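Local coordinates for protein alpha-toxin (PDB 2VK9) that is a large clostridial toxin whose catalytic domain belongs to the glycosyltransferases of the GT-A fold, at residues 177-189 and 418-430. Sequence-based numbering, arbitrary orientation.
Sequences RMKLIYRYKRELK and EKFKICETYDSYI
Tyr182 pushes its ring in among Phe420, Tyr426 and Tyr429, and the four form an aromatic cluster. One face of the Tyr182 ring takes a CH-pi contact from Tyr426 CA, 4.0 Å from the ring centroid. Tyr182 CE1 lies 3.6 Å from Phe420 CD1 and also rests over the face of the Tyr429 ring; the Tyr182 and Phe420 rings meet obliquely. With CG anti to the backbone N (chi1 177°), Tyr182 extends far enough from its helix for OH to donate a 2.8 Å hydrogen bond to Cys423 O, reaching that oxygen from above the carbonyl plane. Tyrosine suits this site because the ring packs against other aromatic rings while the hydroxyl at its end meets a backbone carbonyl.

One turn on, Arg186 binds the C-terminal end of helix 396-422, where carbonyls run out of helical partners. Arg186 NE binds Phe420 O at 2.9 Å in a fairly straight bond (158°). Arg186 NH2 holds Lys421 O at 2.7 Å; both acceptors lie near the guanidinium plane, and two bonds from one flat group fix its rotation. Here segment 177-189, on helix 173-195 of the GT-A domain, lies across the break between helices 396-422 and 426-440, at 88° to segment 426-430.

Phe420 is a knob in a hole lined by Tyr182, Lys185, Arg186 and Lys189. Arg186 CG lies over its face, and Lys189 CD approaches the ring edge, 3.5 Å from Phe420 CE2, so the aliphatic parts of Arg186 and Lys189 supply part of the wall, beside the Tyr182 ring, while the amine of Lys189 pairs with Glu193. Toward the start of segment 177-189, Met178 CG packs 3.4 Å from Tyr426 CE2, and bends further out at chi2 and chi3 bring the sulfur into an oblique Met-aromatic contact with the same ring.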
ATOM      1  N   ARG A 177       5.166 -27.260  -8.071  1.00 57.20           N
ATOM      2  CA  ARG A 177       6.176 -26.214  -8.234  1.00 55.80           C
ATOM      3  C   ARG A 177       6.445 -25.492  -6.918  1.00 55.37           C
ATOM      4  O   ARG A 177       7.599 -25.192  -6.603  1.00 55.56           O
ATOM      5  CB  ARG A 177       5.777 -25.208  -9.314  1.00 55.49           C
ATOM      6  CG  ARG A 177       6.896 -24.248  -9.674  1.00 53.98           C
ATOM      7  CD  ARG A 177       6.521 -23.311 -10.799  1.00 51.75           C
ATOM      8  NE  ARG A 177       5.618 -22.243 -10.372  1.00 50.56           N
ATOM      9  CZ  ARG A 177       5.224 -21.234 -11.150  1.00 50.17           C
ATOM     10  NH1 ARG A 177       5.652 -21.138 -12.401  1.00 49.73           N
ATOM     11  NH2 ARG A 177       4.400 -20.310 -10.680  1.00 50.17           N
ATOM     12  N   MET A 178       5.383 -25.233  -6.152  1.00 54.40           N
ATOM     13  CA  MET A 178       5.496 -24.543  -4.871  1.00 53.51           C
ATOM     14  C   MET A 178       6.296 -25.338  -3.846  1.00 52.76           C
ATOM     15  O   MET A 178       7.045 -24.757  -3.055  1.00 52.69           O
ATOM     16  CB  MET A 178       4.115 -24.204  -4.309  1.00 53.62           C
ATOM     17  CG  MET A 178       4.133 -23.430  -2.979  1.00 54.28           C
ATOM     18  SD  MET A 178       4.787 -21.742  -3.065  1.00 55.44           S
ATOM     19  CE  MET A 178       3.832 -21.129  -4.452  1.00 55.68           C
ATOM     20  N   LYS A 179       6.131 -26.658  -3.859  1.00 51.86           N
ATOM     21  CA  LYS A 179       6.868 -27.534  -2.945  1.00 51.15           C
ATOM     22  C   LYS A 179       8.362 -27.327  -3.143  1.00 49.94           C
ATOM     23  O   LYS A 179       9.134 -27.359  -2.187  1.00 49.77           O
ATOM     24  CB  LYS A 179       6.519 -29.011  -3.182  1.00 51.31           C
ATOM     25  CG  LYS A 179       5.088 -29.419  -2.829  1.00 51.70           C
ATOM     26  CD  LYS A 179       4.927 -30.944  -2.909  1.00 52.11           C
ATOM     27  CE  LYS A 179       3.456 -31.388  -3.022  1.00 53.90           C
ATOM     28  NZ  LYS A 179       3.339 -32.797  -3.532  1.00 54.02           N
ATOM     29  N   LEU A 180       8.749 -27.103  -4.395  1.00 48.69           N
ATOM     30  CA  LEU A 180      10.141 -26.919  -4.769  1.00 47.64           C
ATOM     31  C   LEU A 180      10.610 -25.477  -4.532  1.00 47.06           C
ATOM     32  O   LEU A 180      11.722 -25.255  -4.029  1.00 46.83           O
ATOM     33  CB  LEU A 180      10.345 -27.330  -6.228  1.00 47.58           C
ATOM     34  CG  LEU A 180      11.779 -27.496  -6.737  1.00 47.50           C
ATOM     35  CD1 LEU A 180      12.470 -28.664  -6.048  1.00 47.84           C
ATOM     36  CD2 LEU A 180      11.798 -27.664  -8.251  1.00 47.41           C
ATOM     37  N   ILE A 181       9.767 -24.508  -4.901  1.00 46.15           N
ATOM     38  CA  ILE A 181      10.010 -23.091  -4.593  1.00 45.25           C
ATOM     39  C   ILE A 181      10.227 -22.888  -3.095  1.00 44.95           C
ATOM     40  O   ILE A 181      11.116 -22.141  -2.696  1.00 44.83           O
ATOM     41  CB  ILE A 181       8.879 -22.174  -5.113  1.00 45.16           C
ATOM     42  CG1 ILE A 181       8.951 -22.071  -6.639  1.00 44.87           C
ATOM     43  CG2 ILE A 181       8.978 -20.782  -4.495  1.00 44.88           C
ATOM     44  CD1 ILE A 181       7.776 -21.353  -7.283  1.00 45.03           C
ATOM     45  N   TYR A 182       9.433 -23.567  -2.272  1.00 44.57           N
ATOM     46  CA  TYR A 182       9.639 -23.551  -0.827  1.00 44.45           C
ATOM     47  C   TYR A 182      11.066 -23.952  -0.479  1.00 45.13           C
ATOM     48  O   TYR A 182      11.723 -23.264   0.288  1.00 45.59           O
ATOM     49  CB  TYR A 182       8.632 -24.463  -0.110  1.00 43.65           C
ATOM     50  CG  TYR A 182       8.821 -24.562   1.390  1.00 42.09           C
ATOM     51  CD1 TYR A 182       8.292 -23.597   2.241  1.00 41.39           C
ATOM     52  CD2 TYR A 182       9.524 -25.620   1.959  1.00 40.82           C
ATOM     53  CE1 TYR A 182       8.458 -23.685   3.623  1.00 40.87           C
ATOM     54  CE2 TYR A 182       9.700 -25.713   3.342  1.00 40.47           C
ATOM     55  CZ  TYR A 182       9.161 -24.742   4.165  1.00 40.92           C
ATOM     56  OH  TYR A 182       9.323 -24.819   5.529  1.00 41.41           O
ATOM     57  N   ARG A 183      11.539 -25.059  -1.047  1.00 45.90           N
ATOM     58  CA  ARG A 183      12.887 -25.567  -0.764  1.00 46.81           C
ATOM     59  C   ARG A 183      13.989 -24.586  -1.173  1.00 46.66           C
ATOM     60  O   ARG A 183      14.990 -24.444  -0.464  1.00 46.84           O
ATOM     61  CB  ARG A 183      13.109 -26.922  -1.449  1.00 47.34           C
ATOM     62  CG  ARG A 183      12.887 -28.124  -0.552  1.00 49.48           C
ATOM     63  CD  ARG A 183      12.859 -29.407  -1.370  1.00 53.90           C
ATOM     64  NE  ARG A 183      12.688 -30.581  -0.512  1.00 56.80           N
ATOM     65  CZ  ARG A 183      11.912 -31.627  -0.803  1.00 57.91           C
ATOM     66  NH1 ARG A 183      11.209 -31.656  -1.935  1.00 57.77           N
ATOM     67  NH2 ARG A 183      11.825 -32.642   0.055  1.00 58.20           N
ATOM     68  N   TYR A 184      13.800 -23.930  -2.316  1.00 46.43           N
ATOM     69  CA  TYR A 184      14.729 -22.926  -2.796  1.00 46.43           C
ATOM     70  C   TYR A 184      14.799 -21.772  -1.810  1.00 46.70           C
ATOM     71  O   TYR A 184      15.884 -21.368  -1.392  1.00 46.83           O
ATOM     72  CB  TYR A 184      14.314 -22.411  -4.176  1.00 46.30           C
ATOM     73  CG  TYR A 184      14.478 -23.404  -5.314  1.00 46.55           C
ATOM     74  CD1 TYR A 184      13.761 -23.252  -6.502  1.00 46.82           C
ATOM     75  CD2 TYR A 184      15.350 -24.484  -5.212  1.00 46.66           C
ATOM     76  CE1 TYR A 184      13.913 -24.152  -7.559  1.00 46.32           C
ATOM     77  CE2 TYR A 184      15.505 -25.385  -6.257  1.00 46.73           C
ATOM     78  CZ  TYR A 184      14.785 -25.216  -7.427  1.00 46.45           C
ATOM     79  OH  TYR A 184      14.944 -26.117  -8.462  1.00 46.58           O
ATOM     80  N   LYS A 185      13.631 -21.263  -1.426  1.00 47.06           N
ATOM     81  CA  LYS A 185      13.529 -20.142  -0.493  1.00 47.34           C
ATOM     82  C   LYS A 185      14.160 -20.508   0.836  1.00 47.73           C
ATOM     83  O   LYS A 185      14.778 -19.671   1.492  1.00 48.00           O
ATOM     84  CB  LYS A 185      12.066 -19.749  -0.278  1.00 47.15           C
ATOM     85  CG  LYS A 185      11.410 -19.123  -1.487  1.00 47.40           C
ATOM     86  CD  LYS A 185       9.974 -18.747  -1.203  1.00 48.17           C
ATOM     87  CE  LYS A 185       9.573 -17.518  -2.007  1.00 49.02           C
ATOM     88  NZ  LYS A 185       8.357 -16.841  -1.449  1.00 50.07           N
ATOM     89  N   ARG A 186      14.009 -21.770   1.219  1.00 48.18           N
ATOM     90  CA  ARG A 186      14.493 -22.233   2.498  1.00 48.86           C
ATOM     91  C   ARG A 186      16.011 -22.333   2.511  1.00 49.54           C
ATOM     92  O   ARG A 186      16.652 -22.044   3.528  1.00 49.80           O
ATOM     93  CB  ARG A 186      13.853 -23.563   2.867  1.00 48.74           C
ATOM     94  CG  ARG A 186      13.632 -23.675   4.352  1.00 49.05           C
ATOM     95  CD  ARG A 186      13.113 -25.024   4.776  1.00 49.78           C
ATOM     96  NE  ARG A 186      13.481 -25.242   6.169  1.00 51.19           N
ATOM     97  CZ  ARG A 186      14.469 -26.036   6.575  1.00 51.92           C
ATOM     98  NH1 ARG A 186      15.179 -26.735   5.696  1.00 52.84           N
ATOM     99  NH2 ARG A 186      14.734 -26.146   7.869  1.00 52.23           N
ATOM    100  N   GLU A 187      16.584 -22.723   1.376  1.00 50.11           N
ATOM    101  CA  GLU A 187      18.034 -22.823   1.252  1.00 50.74           C
ATOM    102  C   GLU A 187      18.692 -21.467   1.049  1.00 50.19           C
ATOM    103  O   GLU A 187      19.832 -21.256   1.469  1.00 50.08           O
ATOM    104  CB  GLU A 187      18.414 -23.799   0.143  1.00 51.30           C
ATOM    105  CG  GLU A 187      18.292 -25.253   0.605  1.00 54.52           C
ATOM    106  CD  GLU A 187      18.706 -26.258  -0.454  1.00 58.56           C
ATOM    107  OE1 GLU A 187      18.232 -26.149  -1.618  1.00 59.94           O
ATOM    108  OE2 GLU A 187      19.503 -27.167  -0.112  1.00 60.29           O
ATOM    109  N   LEU A 188      17.964 -20.552   0.411  1.00 49.82           N
ATOM    110  CA  LEU A 188      18.412 -19.175   0.287  1.00 49.29           C
ATOM    111  C   LEU A 188      18.475 -18.521   1.658  1.00 49.44           C
ATOM    112  O   LEU A 188      19.413 -17.788   1.942  1.00 49.49           O
ATOM    113  CB  LEU A 188      17.524 -18.368  -0.672  1.00 49.10           C
ATOM    114  CG  LEU A 188      17.905 -16.893  -0.885  1.00 48.35           C
ATOM    115  CD1 LEU A 188      19.186 -16.720  -1.681  1.00 46.88           C
ATOM    116  CD2 LEU A 188      16.789 -16.120  -1.534  1.00 48.64           C
ATOM    117  N   LYS A 189      17.497 -18.799   2.514  1.00 49.69           N
ATOM    118  CA  LYS A 189      17.509 -18.231   3.862  1.00 50.43           C
ATOM    119  C   LYS A 189      18.661 -18.777   4.695  1.00 50.38           C
ATOM    120  O   LYS A 189      19.254 -18.048   5.480  1.00 50.43           O
ATOM    121  CB  LYS A 189      16.181 -18.442   4.598  1.00 50.43           C
ATOM    122  CG  LYS A 189      16.043 -17.533   5.819  1.00 51.00           C
ATOM    123  CD  LYS A 189      14.952 -18.002   6.787  1.00 51.53           C
ATOM    124  CE  LYS A 189      14.977 -17.176   8.082  1.00 53.29           C
ATOM    125  NZ  LYS A 189      14.986 -15.693   7.818  1.00 53.66           N
ATOM    126  N   GLU A 418       9.525 -19.773  12.970  1.00 55.11           N
ATOM    127  CA  GLU A 418      10.207 -20.933  13.525  1.00 56.19           C
ATOM    128  C   GLU A 418       9.789 -22.215  12.803  1.00 56.09           C
ATOM    129  O   GLU A 418      10.559 -23.173  12.726  1.00 56.04           O
ATOM    130  CB  GLU A 418       9.967 -21.048  15.021  1.00 56.55           C
ATOM    131  CG  GLU A 418      11.155 -21.630  15.761  1.00 59.43           C
ATOM    132  CD  GLU A 418      10.791 -22.037  17.175  1.00 63.71           C
ATOM    133  OE1 GLU A 418      10.423 -21.127  17.982  1.00 65.05           O
ATOM    134  OE2 GLU A 418      10.863 -23.271  17.475  1.00 65.40           O
ATOM    135  N   LYS A 419       8.578 -22.214  12.257  1.00 56.04           N
ATOM    136  CA  LYS A 419       8.104 -23.337  11.461  1.00 56.32           C
ATOM    137  C   LYS A 419       8.689 -23.336  10.042  1.00 56.38           C
ATOM    138  O   LYS A 419       8.529 -24.296   9.293  1.00 56.52           O
ATOM    139  CB  LYS A 419       6.571 -23.385  11.444  1.00 56.41           C
ATOM    140  CG  LYS A 419       5.957 -24.018  12.696  1.00 56.97           C
ATOM    141  CD  LYS A 419       5.902 -23.038  13.871  1.00 58.32           C
ATOM    142  CE  LYS A 419       6.190 -23.724  15.210  1.00 58.75           C
ATOM    143  NZ  LYS A 419       5.215 -24.796  15.563  1.00 58.86           N
ATOM    144  N   PHE A 420       9.364 -22.255   9.672  1.00 56.45           N
ATOM    145  CA  PHE A 420      10.070 -22.193   8.395  1.00 56.22           C
ATOM    146  C   PHE A 420      11.483 -22.697   8.633  1.00 56.40           C
ATOM    147  O   PHE A 420      12.107 -23.292   7.759  1.00 56.17           O
ATOM    148  CB  PHE A 420      10.071 -20.758   7.871  1.00 55.99           C
ATOM    149  CG  PHE A 420      10.679 -20.599   6.506  1.00 54.76           C
ATOM    150  CD1 PHE A 420       9.974 -20.968   5.369  1.00 53.63           C
ATOM    151  CD2 PHE A 420      11.945 -20.047   6.358  1.00 53.58           C
ATOM    152  CE1 PHE A 420      10.532 -20.809   4.100  1.00 53.00           C
ATOM    153  CE2 PHE A 420      12.504 -19.887   5.099  1.00 52.95           C
ATOM    154  CZ  PHE A 420      11.794 -20.267   3.966  1.00 52.37           C
ATOM    155  N   LYS A 421      11.963 -22.452   9.847  1.00 56.86           N
ATOM    156  CA  LYS A 421      13.243 -22.950  10.320  1.00 57.56           C
ATOM    157  C   LYS A 421      13.195 -24.467  10.577  1.00 58.05           C
ATOM    158  O   LYS A 421      14.179 -25.173  10.332  1.00 57.83           O
ATOM    159  CB  LYS A 421      13.651 -22.190  11.592  1.00 57.43           C
ATOM    160  CG  LYS A 421      15.006 -22.567  12.143  1.00 57.87           C
ATOM    161  CD  LYS A 421      15.504 -21.557  13.150  1.00 58.34           C
ATOM    162  CE  LYS A 421      16.960 -21.835  13.481  1.00 58.46           C
ATOM    163  NZ  LYS A 421      17.648 -20.595  13.923  1.00 58.59           N
ATOM    164  N   ILE A 422      12.051 -24.957  11.066  1.00 58.57           N
ATOM    165  CA  ILE A 422      11.891 -26.379  11.361  1.00 59.12           C
ATOM    166  C   ILE A 422      11.479 -27.174  10.125  1.00 59.31           C
ATOM    167  O   ILE A 422      12.243 -28.011   9.645  1.00 59.36           O
ATOM    168  CB  ILE A 422      10.922 -26.642  12.552  1.00 59.11           C
ATOM    169  CG1 ILE A 422      11.580 -26.233  13.874  1.00 59.37           C
ATOM    170  CG2 ILE A 422      10.529 -28.123  12.625  1.00 59.50           C
ATOM    171  CD1 ILE A 422      10.667 -26.355  15.107  1.00 59.42           C
ATOM    172  N   CYS A 423      10.285 -26.907   9.608  1.00 59.68           N
ATOM    173  CA  CYS A 423       9.714 -27.720   8.534  1.00 60.31           C
ATOM    174  C   CYS A 423      10.624 -27.802   7.318  1.00 60.48           C
ATOM    175  O   CYS A 423      10.965 -26.783   6.719  1.00 60.45           O
ATOM    176  CB  CYS A 423       8.332 -27.202   8.135  1.00 60.29           C
ATOM    177  SG  CYS A 423       7.145 -27.177   9.499  1.00 61.59           S
ATOM    178  N   GLU A 424      11.007 -29.026   6.966  1.00 60.91           N
ATOM    179  CA  GLU A 424      11.949 -29.272   5.878  1.00 61.54           C
ATOM    180  C   GLU A 424      11.258 -29.421   4.518  1.00 61.20           C
ATOM    181  O   GLU A 424      11.904 -29.311   3.471  1.00 61.39           O
ATOM    182  CB  GLU A 424      12.802 -30.499   6.189  1.00 61.39           C
ATOM    183  CG  GLU A 424      14.143 -30.523   5.467  1.00 62.67           C
ATOM    184  CD  GLU A 424      14.935 -31.803   5.723  1.00 63.18           C
ATOM    185  OE1 GLU A 424      14.673 -32.484   6.746  1.00 65.17           O
ATOM    186  OE2 GLU A 424      15.826 -32.123   4.900  1.00 65.27           O
ATOM    187  N   THR A 425       9.950 -29.663   4.540  1.00 60.99           N
ATOM    188  CA  THR A 425       9.149 -29.743   3.314  1.00 60.81           C
ATOM    189  C   THR A 425       7.899 -28.859   3.419  1.00 60.62           C
ATOM    190  O   THR A 425       7.444 -28.547   4.520  1.00 60.74           O
ATOM    191  CB  THR A 425       8.786 -31.215   2.947  1.00 60.83           C
ATOM    192  OG1 THR A 425       7.803 -31.231   1.903  1.00 61.17           O
ATOM    193  CG2 THR A 425       8.243 -31.981   4.153  1.00 60.94           C
ATOM    194  N   TYR A 426       7.352 -28.457   2.275  1.00 60.39           N
ATOM    195  CA  TYR A 426       6.211 -27.537   2.243  1.00 60.30           C
ATOM    196  C   TYR A 426       4.927 -28.131   2.814  1.00 60.55           C
ATOM    197  O   TYR A 426       4.156 -27.424   3.465  1.00 60.63           O
ATOM    198  CB  TYR A 426       5.964 -27.038   0.820  1.00 60.12           C
ATOM    199  CG  TYR A 426       4.950 -25.920   0.716  1.00 59.54           C
ATOM    200  CD1 TYR A 426       5.095 -24.744   1.456  1.00 59.15           C
ATOM    201  CD2 TYR A 426       3.857 -26.027  -0.140  1.00 59.21           C
ATOM    202  CE1 TYR A 426       4.169 -23.706   1.349  1.00 58.62           C
ATOM    203  CE2 TYR A 426       2.924 -24.998  -0.252  1.00 58.63           C
ATOM    204  CZ  TYR A 426       3.089 -23.842   0.491  1.00 58.55           C
ATOM    205  OH  TYR A 426       2.171 -22.829   0.378  1.00 58.24           O
ATOM    206  N   ASP A 427       4.699 -29.419   2.548  1.00 60.69           N
ATOM    207  CA  ASP A 427       3.567 -30.153   3.101  1.00 60.76           C
ATOM    208  C   ASP A 427       3.598 -30.028   4.611  1.00 60.47           C
ATOM    209  O   ASP A 427       2.611 -29.642   5.236  1.00 60.52           O
ATOM    210  CB  ASP A 427       3.653 -31.640   2.728  1.00 61.24           C
ATOM    211  CG  ASP A 427       3.220 -31.930   1.291  1.00 62.58           C
ATOM    212  OD1 ASP A 427       2.439 -31.143   0.703  1.00 64.20           O
ATOM    213  OD2 ASP A 427       3.657 -32.975   0.756  1.00 63.79           O
ATOM    214  N   SER A 428       4.751 -30.357   5.183  1.00 60.21           N
ATOM    215  CA  SER A 428       4.969 -30.301   6.620  1.00 60.05           C
ATOM    216  C   SER A 428       4.837 -28.865   7.126  1.00 59.87           C
ATOM    217  O   SER A 428       4.375 -28.634   8.252  1.00 59.75           O
ATOM    218  CB  SER A 428       6.348 -30.887   6.955  1.00 60.12           C
ATOM    219  OG  SER A 428       6.684 -30.725   8.325  1.00 60.40           O
ATOM    220  N   TYR A 429       5.233 -27.910   6.279  1.00 59.63           N
ATOM    221  CA  TYR A 429       5.132 -26.485   6.591  1.00 59.23           C
ATOM    222  C   TYR A 429       3.681 -26.048   6.789  1.00 59.12           C
ATOM    223  O   TYR A 429       3.349 -25.516   7.842  1.00 59.03           O
ATOM    224  CB  TYR A 429       5.841 -25.620   5.530  1.00 59.14           C
ATOM    225  CG  TYR A 429       5.579 -24.131   5.680  1.00 58.76           C
ATOM    226  CD1 TYR A 429       6.281 -23.364   6.617  1.00 58.28           C
ATOM    227  CD2 TYR A 429       4.616 -23.492   4.899  1.00 58.21           C
ATOM    228  CE1 TYR A 429       6.033 -22.000   6.767  1.00 57.45           C
ATOM    229  CE2 TYR A 429       4.358 -22.134   5.044  1.00 57.91           C
ATOM    230  CZ  TYR A 429       5.069 -21.393   5.977  1.00 57.43           C
ATOM    231  OH  TYR A 429       4.811 -20.044   6.110  1.00 56.83           O
ATOM    232  N   ILE A 430       2.827 -26.295   5.793  1.00 59.09           N
ATOM    233  CA  ILE A 430       1.427 -25.839   5.830  1.00 59.25           C
ATOM    234  C   ILE A 430       0.535 -26.632   6.782  1.00 59.51           C
ATOM    235  O   ILE A 430      -0.586 -26.218   7.062  1.00 59.52           O
ATOM    236  CB  ILE A 430       0.764 -25.802   4.425  1.00 59.11           C
ATOM    237  CG1 ILE A 430       0.580 -27.222   3.870  1.00 59.08           C
ATOM    238  CG2 ILE A 430       1.551 -24.892   3.480  1.00 58.85           C
ATOM    239  CD1 ILE A 430      -0.245 -27.299   2.574  1.00 59.40           C
TER